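Long-range contacts in cytolethal distending toxin protein C (Haemophilus ducreyi, PDB 1SR4), which forms one of the three subunits of the cytolethal distending toxin, a bacterial genotoxin, and, through a lectin-like fold, may bind carbohydrate: residues 112-116 with 126-130; 93-97 with 107-111; 29-33 with 43-47; 32-36 with 70-74. All coordinates share one frame; numbering follows the deposited sequence.

All four contacts lie within one ricin-type beta-trefoil. Contact 2 is the most buried, in a hairpin at one edge of the main sheet. It rests on backbone bonds and apolar packing, and one of its leucines meets the toxin's B subunit. Contact 1 closes the next hairpin and touches contact 2, but lies further out and adds a disulfide. Contacts 3 and 4 form a second group on the other side of the chain, their centres about 8 Å apart. They share Lys32, Asn33 and a water. Contact 3 is largely buried around a tryptophan ring. Contact 4, nearer the surface, joins two loops through a histidine, a tyrosine and a valine.

Contact 1: residues 112-116 with 126-130; sequences LGFCI and LEPCG
This is a disulfide-closed antiparallel hairpin of the ricin-type beta-trefoil, formed by strands 115-117 and 125-127. Cys115 and Glu127 are a hydrogen-bonded pair. Cys115 N donates to Glu127 O over 2.9 Å, and Glu127 N returns an equal bond to Cys115 O. Cys115 is also joined through SG to Cys129 SG, two residues past Glu127, with a torsion of 84° about the S-S bond. The disulfide ties Cys129, in the chain past Glu127, to Cys115. Both cysteines pack on Lys108 of strand 105-109.

On the other side of the strand pair, Ile116 CG1 meets Leu126 CD1 at 3.6 Å. Leu126 CG also touches Phe114 CB. The Phe114 ring is held between two side chains. Pro128 CG lies over one face, 4.0 Å from the ring centroid and 18° off the normal, in a CH-pi contact. Leu112 CB covers the opposite face toward its rim. The carboxylate of Glu127 turns to Thr117, its hydrogen-bond partner. Where the strands part, one water binds three backbone atoms: it donates to Gly113 O and Gly130 O, and accepts from Cys129 N at 2.8 Å.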
loop_
_atom_site.group_PDB
_atom_site.type_symbol
_atom_site.label_atom_id
_atom_site.label_comp_id
_atom_site.label_asym_id
_atom_site.label_seq_id
_atom_site.Cartn_x
_atom_site.Cartn_y
_atom_site.Cartn_z
ATOM N N LEU C 112 18.805 12.979 -18.488
ATOM C CA LEU C 112 19.624 12.049 -19.264
ATOM C C LEU C 112 19.112 10.627 -19.388
ATOM O O LEU C 112 19.563 9.877 -20.268
ATOM C CB LEU C 112 21.034 11.996 -18.664
ATOM C CG LEU C 112 21.794 13.322 -18.559
ATOM C CD1 LEU C 112 23.039 13.135 -17.693
ATOM C CD2 LEU C 112 22.172 13.811 -19.943
ATOM N N GLY C 113 18.191 10.242 -18.507
ATOM C CA GLY C 113 17.688 8.887 -18.555
ATOM C C GLY C 113 18.706 7.902 -17.999
ATOM O O GLY C 113 18.666 6.719 -18.329
ATOM N N PHE C 114 19.633 8.387 -17.172
ATOM C CA PHE C 114 20.644 7.531 -16.541
ATOM C C PHE C 114 20.021 6.976 -15.250
ATOM O O PHE C 114 19.031 7.519 -14.763
ATOM C CB PHE C 114 21.892 8.330 -16.155
ATOM C CG PHE C 114 22.809 8.671 -17.306
ATOM C CD1 PHE C 114 22.433 8.461 -18.623
ATOM C CD2 PHE C 114 24.053 9.242 -17.054
ATOM C CE1 PHE C 114 23.275 8.822 -19.673
ATOM C CE2 PHE C 114 24.903 9.607 -18.097
ATOM C CZ PHE C 114 24.509 9.394 -19.408
ATOM N N CYS C 115 20.619 5.924 -14.689
ATOM C CA CYS C 115 20.116 5.295 -13.460
ATOM C C CYS C 115 20.972 5.632 -12.238
ATOM O O CYS C 115 22.192 5.703 -12.326
ATOM C CB CYS C 115 20.113 3.765 -13.601
ATOM S SG CYS C 115 18.932 2.998 -14.757
ATOM N N ILE C 116 20.334 5.818 -11.086
ATOM C CA ILE C 116 21.068 6.089 -9.858
ATOM C C ILE C 116 21.425 4.729 -9.277
ATOM O O ILE C 116 20.557 3.878 -9.096
ATOM C CB ILE C 116 20.192 6.838 -8.820
ATOM C CG1 ILE C 116 19.808 8.213 -9.366
ATOM C CG2 ILE C 116 20.940 6.946 -7.481
ATOM C CD1 ILE C 116 19.019 9.069 -8.366
ATOM N N LEU C 126 25.251 8.376 -10.922
ATOM C CA LEU C 126 24.244 8.388 -11.965
ATOM C C LEU C 126 24.947 7.858 -13.208
ATOM O O LEU C 126 25.767 8.557 -13.813
ATOM C CB LEU C 126 23.779 9.826 -12.169
ATOM C CG LEU C 126 22.560 10.153 -13.017
ATOM C CD1 LEU C 126 21.310 9.559 -12.400
ATOM C CD2 LEU C 126 22.445 11.668 -13.111
ATOM N N GLU C 127 24.644 6.621 -13.583
ATOM C CA GLU C 127 25.308 6.012 -14.735
ATOM C C GLU C 127 24.395 5.522 -15.849
ATOM O O GLU C 127 23.219 5.219 -15.626
ATOM C CB GLU C 127 26.171 4.844 -14.267
ATOM C CG GLU C 127 25.421 3.791 -13.472
ATOM C CD GLU C 127 26.323 2.645 -13.001
ATOM O OE1 GLU C 127 26.916 1.950 -13.857
ATOM O OE2 GLU C 127 26.434 2.434 -11.775
ATOM N N PRO C 128 24.940 5.419 -17.068
ATOM C CA PRO C 128 24.167 4.954 -18.221
ATOM C C PRO C 128 23.622 3.566 -17.926
ATOM O O PRO C 128 24.316 2.730 -17.359
ATOM C CB PRO C 128 25.206 4.917 -19.345
ATOM C CG PRO C 128 26.209 5.946 -18.930
ATOM C CD PRO C 128 26.333 5.709 -17.454
ATOM N N CYS C 129 22.376 3.315 -18.293
ATOM C CA CYS C 129 21.816 2.000 -18.066
ATOM C C CYS C 129 21.064 1.522 -19.292
ATOM O O CYS C 129 20.068 0.817 -19.172
ATOM C CB CYS C 129 20.911 1.983 -16.811
ATOM S SG CYS C 129 19.720 3.357 -16.613
ATOM N N GLY C 130 21.564 1.908 -20.469
ATOM C CA GLY C 130 20.966 1.496 -21.725
ATOM C C GLY C 130 19.718 2.256 -22.113
ATOM O O GLY C 130 19.490 3.386 -21.670
HETATM O O HOH W 1 20.620 5.014 -19.650
HETATM O O HOH W 2 17.536 6.109 -21.182
#

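Contact 2: residues 93-97 with 107-111; sequences TVFNL and IKDAL
Val94 O is gripped twice. Ala110 N donates to it over 3.0 Å in a nearly straight bond (164°). A water also donates to it and accepts from Leu111 N, so the water links Val94 to Leu111 in the loop that follows the strand. Under this point Val94 CG1 packs on Ala110 CB at 3.6 Å. The valine is turned with CG1 anti to its own backbone N (chi1 176°), which brings that branch to the alanine.

Further along, strands 95-99 and 105-109 form an antiparallel hairpin at the edge of the main sheet of the beta-trefoil. Asn96 and Lys108 are the hydrogen-bonded pair. Asn96 N to Lys108 O is short at 2.6 Å and bent. The return bond, Lys108 N to Asn96 O, is straighter at 167°. The Phe95 ring passes Asp109 at a slant; CE1 lies 3.8 Å from Asp109 CB, and Lys108 O sits at the ring edge. Phe95 CB meets Ile107 CG2 at 3.8 Å. Leu97 and Ile107 run side by side on the same face of the sheet, and Leu97 also packs on Ile25 of the toxin's B subunit.

A second water joins Asn96 ND2 to Asp109 O across the contact. The strongest polar partners of these side chains lie outside it: Lys108 NZ forms a salt bridge with Asp61, Asn96 ND2 bonds to Arg60 O, and Asp109 accepts the backbone N-H groups of Leu112 and Phe114, one on each carboxylate oxygen. These last two bonds pin the chain at Leu112 and Phe114 to the end of strand 105-109, and would favour a charged carboxylate.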
loop_
_atom_site.group_PDB
_atom_site.type_symbol
_atom_site.label_atom_id
_atom_site.label_comp_id
_atom_site.label_asym_id
_atom_site.label_seq_id
_atom_site.Cartn_x
_atom_site.Cartn_y
_atom_site.Cartn_z
ATOM N N THR C 93 17.266 18.216 -10.456
ATOM C CA THR C 93 16.460 17.764 -9.326
ATOM C C THR C 93 15.289 16.865 -9.643
ATOM O O THR C 93 14.721 16.263 -8.727
ATOM C CB THR C 93 15.919 18.963 -8.536
ATOM O OG1 THR C 93 15.069 19.743 -9.379
ATOM C CG2 THR C 93 17.078 19.845 -8.062
ATOM N N VAL C 94 14.919 16.765 -10.917
ATOM C CA VAL C 94 13.790 15.920 -11.276
ATOM C C VAL C 94 14.262 14.508 -11.595
ATOM O O VAL C 94 15.109 14.293 -12.473
ATOM C CB VAL C 94 13.006 16.491 -12.462
ATOM C CG1 VAL C 94 11.876 15.524 -12.872
ATOM C CG2 VAL C 94 12.406 17.858 -12.068
ATOM N N PHE C 95 13.724 13.550 -10.851
ATOM C CA PHE C 95 14.086 12.156 -11.049
ATOM C C PHE C 95 12.875 11.361 -11.499
ATOM O O PHE C 95 11.766 11.888 -11.547
ATOM C CB PHE C 95 14.752 11.600 -9.788
ATOM C CG PHE C 95 16.126 12.164 -9.574
ATOM C CD1 PHE C 95 17.236 11.602 -10.217
ATOM C CD2 PHE C 95 16.302 13.335 -8.844
ATOM C CE1 PHE C 95 18.494 12.200 -10.143
ATOM C CE2 PHE C 95 17.561 13.947 -8.763
ATOM C CZ PHE C 95 18.662 13.373 -9.421
ATOM N N ASN C 96 13.089 10.089 -11.798
ATOM C CA ASN C 96 12.055 9.264 -12.401
ATOM C C ASN C 96 11.906 7.883 -11.749
ATOM O O ASN C 96 12.797 7.050 -11.869
ATOM C CB ASN C 96 12.462 9.166 -13.880
ATOM C CG ASN C 96 11.498 8.389 -14.739
ATOM O OD1 ASN C 96 10.376 8.086 -14.341
ATOM N ND2 ASN C 96 11.936 8.076 -15.953
ATOM N N LEU C 97 10.774 7.645 -11.086
ATOM C CA LEU C 97 10.523 6.368 -10.410
ATOM C C LEU C 97 10.025 5.300 -11.378
ATOM O O LEU C 97 9.014 5.472 -12.041
ATOM C CB LEU C 97 9.489 6.535 -9.280
ATOM C CG LEU C 97 9.735 7.620 -8.214
ATOM C CD1 LEU C 97 8.679 7.529 -7.096
ATOM C CD2 LEU C 97 11.138 7.453 -7.621
ATOM N N ILE C 107 15.673 4.282 -10.122
ATOM C CA ILE C 107 15.464 5.722 -10.194
ATOM C C ILE C 107 16.357 6.320 -11.268
ATOM O O ILE C 107 17.579 6.148 -11.226
ATOM C CB ILE C 107 15.785 6.436 -8.862
ATOM C CG1 ILE C 107 14.925 5.859 -7.731
ATOM C CG2 ILE C 107 15.513 7.944 -9.013
ATOM C CD1 ILE C 107 15.209 6.472 -6.355
ATOM N N LYS C 108 15.753 7.002 -12.237
ATOM C CA LYS C 108 16.542 7.633 -13.285
ATOM C C LYS C 108 16.433 9.142 -13.162
ATOM O O LYS C 108 15.521 9.649 -12.494
ATOM C CB LYS C 108 16.040 7.201 -14.675
ATOM C CG LYS C 108 16.081 5.699 -14.890
ATOM C CD LYS C 108 16.258 5.335 -16.352
ATOM C CE LYS C 108 14.939 5.172 -17.065
ATOM N NZ LYS C 108 15.163 4.720 -18.477
ATOM N N ASP C 109 17.380 9.862 -13.770
ATOM C CA ASP C 109 17.295 11.316 -13.776
ATOM C C ASP C 109 16.421 11.605 -15.007
ATOM O O ASP C 109 16.441 10.851 -15.993
ATOM C CB ASP C 109 18.686 11.971 -13.892
ATOM C CG ASP C 109 19.363 11.701 -15.225
ATOM O OD1 ASP C 109 19.588 10.515 -15.564
ATOM O OD2 ASP C 109 19.673 12.687 -15.934
ATOM N N ALA C 110 15.624 12.662 -14.936
ATOM C CA ALA C 110 14.730 13.001 -16.028
ATOM C C ALA C 110 15.446 13.521 -17.257
ATOM O O ALA C 110 15.020 13.259 -18.376
ATOM C CB ALA C 110 13.695 14.029 -15.561
ATOM N N LEU C 111 16.529 14.255 -17.053
ATOM C CA LEU C 111 17.257 14.843 -18.170
ATOM C C LEU C 111 18.004 13.865 -19.079
ATOM O O LEU C 111 17.837 13.909 -20.298
ATOM C CB LEU C 111 18.257 15.889 -17.669
ATOM C CG LEU C 111 19.038 16.586 -18.795
ATOM C CD1 LEU C 111 18.111 17.565 -19.521
ATOM C CD2 LEU C 111 20.218 17.332 -18.234
HETATM O O HOH W 3 16.913 15.310 -14.437
HETATM O O HOH W 4 14.285 9.419 -17.247
#

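Contact 3: residues 29-33 with 43-47; sequences QPVKN and STHWE
Trp46 packs closely against the backbone of Val31 to Asn33, while exposed Lys32 and partly exposed Pro30 make a looser side against Thr44. On the tight side, the indole NE1 donates to Val31 O over 3.0 Å at 161°. The oxygen lies close to the ring plane, but the N-H approaches from above the plane of the carbonyl. Lys32 O sits beside the same ring edge, 3.7 Å from Trp46 CZ2. Asn33 CB presses on Trp46 CH2 at 3.5 Å. The indole is thus fixed along one side by main chain and CB atoms. Asn33 N adds a bond of 2.9 Å to Ser43 O, made in the plane of that carbonyl. The same oxygen also lies close to Lys32 CA. Beside buried Asn33, a water donates to His45 O and makes a weak bond with Asn33 ND2.

The outer side is mostly aliphatic. Pro30 CG meets Thr44 CG2 at 3.8 Å, and Lys32 CE reaches the same methyl. Lys32 is extended beyond CG. It lies alongside Thr44, and its NZ goes on to Ser38 O. Another water lies 2.7 Å from Thr44 O and also near Val31 O, and may bridge them.

The contact joins the loop after strand 19-24 to the approach and start of strand 46-50. Strand 19-24 runs beside both: Val31 bonds by backbone to Leu22, and Trp46 to Ile20. Thr84 of strand 84-86 touches both Asn33 and Trp46.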
loop_
_atom_site.group_PDB
_atom_site.type_symbol
_atom_site.label_atom_id
_atom_site.label_comp_id
_atom_site.label_asym_id
_atom_site.label_seq_id
_atom_site.Cartn_x
_atom_site.Cartn_y
_atom_site.Cartn_z
ATOM N N GLN C 29 21.600 2.240 3.445
ATOM C CA GLN C 29 21.844 3.575 4.003
ATOM C C GLN C 29 20.871 4.609 3.434
ATOM O O GLN C 29 20.609 4.634 2.238
ATOM C CB GLN C 29 23.270 4.039 3.687
ATOM C CG GLN C 29 24.368 3.156 4.265
ATOM C CD GLN C 29 25.748 3.673 3.919
ATOM O OE1 GLN C 29 26.053 3.937 2.754
ATOM N NE2 GLN C 29 26.595 3.813 4.928
ATOM N N PRO C 30 20.304 5.466 4.287
ATOM C CA PRO C 30 19.387 6.458 3.718
ATOM C C PRO C 30 20.189 7.587 3.049
ATOM O O PRO C 30 21.283 7.941 3.512
ATOM C CB PRO C 30 18.607 6.951 4.936
ATOM C CG PRO C 30 19.588 6.790 6.059
ATOM C CD PRO C 30 20.281 5.484 5.763
ATOM N N VAL C 31 19.667 8.117 1.946
ATOM C CA VAL C 31 20.322 9.221 1.250
ATOM C C VAL C 31 20.066 10.401 2.176
ATOM O O VAL C 31 18.934 10.602 2.629
ATOM C CB VAL C 31 19.680 9.470 -0.134
ATOM C CG1 VAL C 31 20.327 10.667 -0.811
ATOM C CG2 VAL C 31 19.849 8.212 -1.015
ATOM N N LYS C 32 21.111 11.159 2.492
ATOM C CA LYS C 32 20.966 12.285 3.411
ATOM C C LYS C 32 21.060 13.654 2.756
ATOM O O LYS C 32 21.589 13.795 1.652
ATOM C CB LYS C 32 22.034 12.203 4.504
ATOM C CG LYS C 32 21.840 11.082 5.528
ATOM C CD LYS C 32 22.918 11.209 6.604
ATOM C CE LYS C 32 22.643 10.341 7.826
ATOM N NZ LYS C 32 23.633 10.640 8.911
ATOM N N ASN C 33 20.514 14.664 3.434
ATOM C CA ASN C 33 20.612 16.021 2.930
ATOM C C ASN C 33 21.543 16.747 3.898
ATOM O O ASN C 33 21.787 16.284 5.006
ATOM C CB ASN C 33 19.235 16.705 2.823
ATOM C CG ASN C 33 18.555 16.910 4.165
ATOM O OD1 ASN C 33 18.981 17.732 4.973
ATOM N ND2 ASN C 33 17.477 16.168 4.401
ATOM N N SER C 43 17.871 14.810 8.733
ATOM C CA SER C 43 18.835 14.762 7.650
ATOM C C SER C 43 18.588 13.536 6.768
ATOM O O SER C 43 19.175 13.420 5.691
ATOM C CB SER C 43 20.264 14.720 8.196
ATOM O OG SER C 43 20.497 13.536 8.929
ATOM N N THR C 44 17.731 12.621 7.228
ATOM C CA THR C 44 17.423 11.414 6.455
ATOM C C THR C 44 16.025 11.459 5.843
ATOM O O THR C 44 15.606 10.507 5.165
ATOM C CB THR C 44 17.500 10.130 7.313
ATOM O OG1 THR C 44 16.486 10.179 8.327
ATOM C CG2 THR C 44 18.874 9.989 7.975
ATOM N N HIS C 45 15.313 12.566 6.075
ATOM C CA HIS C 45 13.949 12.743 5.564
ATOM C C HIS C 45 13.862 13.559 4.280
ATOM O O HIS C 45 14.635 14.500 4.071
ATOM C CB HIS C 45 13.056 13.463 6.591
ATOM C CG HIS C 45 12.762 12.667 7.823
ATOM N ND1 HIS C 45 11.627 12.871 8.577
ATOM C CD2 HIS C 45 13.461 11.692 8.452
ATOM C CE1 HIS C 45 11.639 12.059 9.621
ATOM N NE2 HIS C 45 12.741 11.334 9.569
ATOM N N TRP C 46 12.890 13.192 3.448
ATOM C CA TRP C 46 12.590 13.873 2.193
ATOM C C TRP C 46 11.088 13.873 2.026
ATOM O O TRP C 46 10.395 12.966 2.518
ATOM C CB TRP C 46 13.170 13.136 0.986
ATOM C CG TRP C 46 14.645 12.950 1.038
ATOM C CD1 TRP C 46 15.320 11.864 1.509
ATOM C CD2 TRP C 46 15.634 13.879 0.589
ATOM N NE1 TRP C 46 16.678 12.061 1.374
ATOM C CE2 TRP C 46 16.893 13.291 0.809
ATOM C CE3 TRP C 46 15.574 15.152 0.012
ATOM C CZ2 TRP C 46 18.092 13.934 0.477
ATOM C CZ3 TRP C 46 16.752 15.786 -0.321
ATOM C CH2 TRP C 46 17.999 15.177 -0.090
ATOM N N GLU C 47 10.589 14.893 1.339
ATOM C CA GLU C 47 9.177 14.988 1.016
ATOM C C GLU C 47 9.127 14.563 -0.442
ATOM O O GLU C 47 9.914 15.046 -1.269
ATOM C CB GLU C 47 8.676 16.426 1.161
ATOM C CG GLU C 47 8.788 16.933 2.596
ATOM C CD GLU C 47 8.417 18.394 2.733
ATOM O OE1 GLU C 47 8.484 19.125 1.717
ATOM O OE2 GLU C 47 8.077 18.810 3.861
HETATM O O HOH W 5 16.650 9.072 3.119
HETATM O O HOH W 6 14.684 16.839 5.288
#

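Contact 4: residues 32-36 with 70-74; sequences KNDHY and VVGAA
Val70 CG1 is the meeting point of His35 and Tyr36. It touches His35 CB at 3.6 Å and Tyr36 CE2 at 3.9 Å. The other branch, CG2, rests on Asn33 CB. The two rings leave the loop in different ways. His35 has CG anti to its backbone N (chi1 -170°), and this sets its ring under Ala73. Ala73 CB lies over the ring face, 4.0 Å from the centroid and 17° off the normal, as a CH-pi contact. In Tyr36, CG is anti to the carbonyl carbon instead (chi1 -65°). Its side chain runs past Val70 in the opposite direction and carries the hydroxyl to the far loop. There Tyr36 OH donates to Val71 O over 2.5 Å, from above the carbonyl plane. His35 CD2 lies against one face of the Tyr36 ring, toward its rim.

Asn33 OD1 receives His35 N at 3.0 Å, in its carbonyl plane and on a lone pair. The water on Asn33 ND2 also accepts from Val71 N at 3.0 Å, linking the two loops. The arrangement pairs an Asx turn, at Asn33, with a type II beta turn from Val70 to Ala73. It links two loops between strands of the beta-trefoil.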
loop_
_atom_site.group_PDB
_atom_site.type_symbol
_atom_site.label_atom_id
_atom_site.label_comp_id
_atom_site.label_asym_id
_atom_site.label_seq_id
_atom_site.Cartn_x
_atom_site.Cartn_y
_atom_site.Cartn_z
ATOM N N LYS C 32 21.111 11.159 2.492
ATOM C CA LYS C 32 20.966 12.285 3.411
ATOM C C LYS C 32 21.060 13.654 2.756
ATOM O O LYS C 32 21.589 13.795 1.652
ATOM C CB LYS C 32 22.034 12.203 4.504
ATOM C CG LYS C 32 21.840 11.082 5.528
ATOM C CD LYS C 32 22.918 11.209 6.604
ATOM C CE LYS C 32 22.643 10.341 7.826
ATOM N NZ LYS C 32 23.633 10.640 8.911
ATOM N N ASN C 33 20.514 14.664 3.434
ATOM C CA ASN C 33 20.612 16.021 2.930
ATOM C C ASN C 33 21.543 16.747 3.898
ATOM O O ASN C 33 21.787 16.284 5.006
ATOM C CB ASN C 33 19.235 16.705 2.823
ATOM C CG ASN C 33 18.555 16.910 4.165
ATOM O OD1 ASN C 33 18.981 17.732 4.973
ATOM N ND2 ASN C 33 17.477 16.168 4.401
ATOM N N ASP C 34 22.063 17.881 3.463
ATOM C CA ASP C 34 23.002 18.670 4.249
ATOM C C ASP C 34 22.338 19.822 4.994
ATOM O O ASP C 34 23.010 20.617 5.645
ATOM C CB ASP C 34 24.073 19.215 3.300
ATOM C CG ASP C 34 23.519 19.501 1.895
ATOM O OD1 ASP C 34 23.128 18.539 1.181
ATOM O OD2 ASP C 34 23.469 20.688 1.509
ATOM N N HIS C 35 21.019 19.908 4.905
ATOM C CA HIS C 35 20.303 20.992 5.554
ATOM C C HIS C 35 20.222 20.818 7.064
ATOM O O HIS C 35 20.018 21.785 7.801
ATOM C CB HIS C 35 18.897 21.114 4.980
ATOM C CG HIS C 35 18.178 22.352 5.416
ATOM N ND1 HIS C 35 18.476 23.602 4.911
ATOM C CD2 HIS C 35 17.191 22.539 6.324
ATOM C CE1 HIS C 35 17.701 24.504 5.489
ATOM N NE2 HIS C 35 16.913 23.885 6.350
ATOM N N TYR C 36 20.370 19.588 7.533
ATOM C CA TYR C 36 20.320 19.341 8.961
ATOM C C TYR C 36 21.616 18.680 9.387
ATOM O O TYR C 36 22.321 18.105 8.567
ATOM C CB TYR C 36 19.136 18.429 9.297
ATOM C CG TYR C 36 17.776 19.039 9.004
ATOM C CD1 TYR C 36 17.152 19.871 9.930
ATOM C CD2 TYR C 36 17.125 18.796 7.790
ATOM C CE1 TYR C 36 15.912 20.451 9.661
ATOM C CE2 TYR C 36 15.878 19.380 7.503
ATOM C CZ TYR C 36 15.280 20.210 8.450
ATOM O OH TYR C 36 14.079 20.828 8.172
ATOM N N VAL C 70 13.708 18.667 0.671
ATOM C CA VAL C 70 14.145 18.785 2.051
ATOM C C VAL C 70 12.984 19.329 2.873
ATOM O O VAL C 70 12.240 20.201 2.421
ATOM C CB VAL C 70 15.340 19.776 2.179
ATOM C CG1 VAL C 70 15.690 20.008 3.646
ATOM C CG2 VAL C 70 16.558 19.220 1.431
ATOM N N VAL C 71 12.828 18.813 4.079
ATOM C CA VAL C 71 11.762 19.293 4.941
ATOM C C VAL C 71 12.054 20.740 5.360
ATOM O O VAL C 71 13.144 21.039 5.841
ATOM C CB VAL C 71 11.660 18.435 6.220
ATOM C CG1 VAL C 71 10.636 19.038 7.180
ATOM C CG2 VAL C 71 11.266 16.993 5.849
ATOM N N GLY C 72 11.084 21.626 5.167
ATOM C CA GLY C 72 11.253 23.017 5.567
ATOM C C GLY C 72 12.125 23.925 4.698
ATOM O O GLY C 72 12.416 25.059 5.096
ATOM N N ALA C 73 12.535 23.463 3.518
ATOM C CA ALA C 73 13.366 24.292 2.644
ATOM C C ALA C 73 13.093 24.020 1.169
ATOM O O ALA C 73 12.672 22.921 0.786
ATOM C CB ALA C 73 14.835 24.050 2.941
ATOM N N ALA C 74 13.350 25.028 0.342
ATOM C CA ALA C 74 13.146 24.913 -1.087
ATOM C C ALA C 74 14.375 24.268 -1.729
ATOM O O ALA C 74 14.891 24.759 -2.739
ATOM C CB ALA C 74 12.892 26.300 -1.694
HETATM O O HOH W 6 14.684 16.839 5.288
#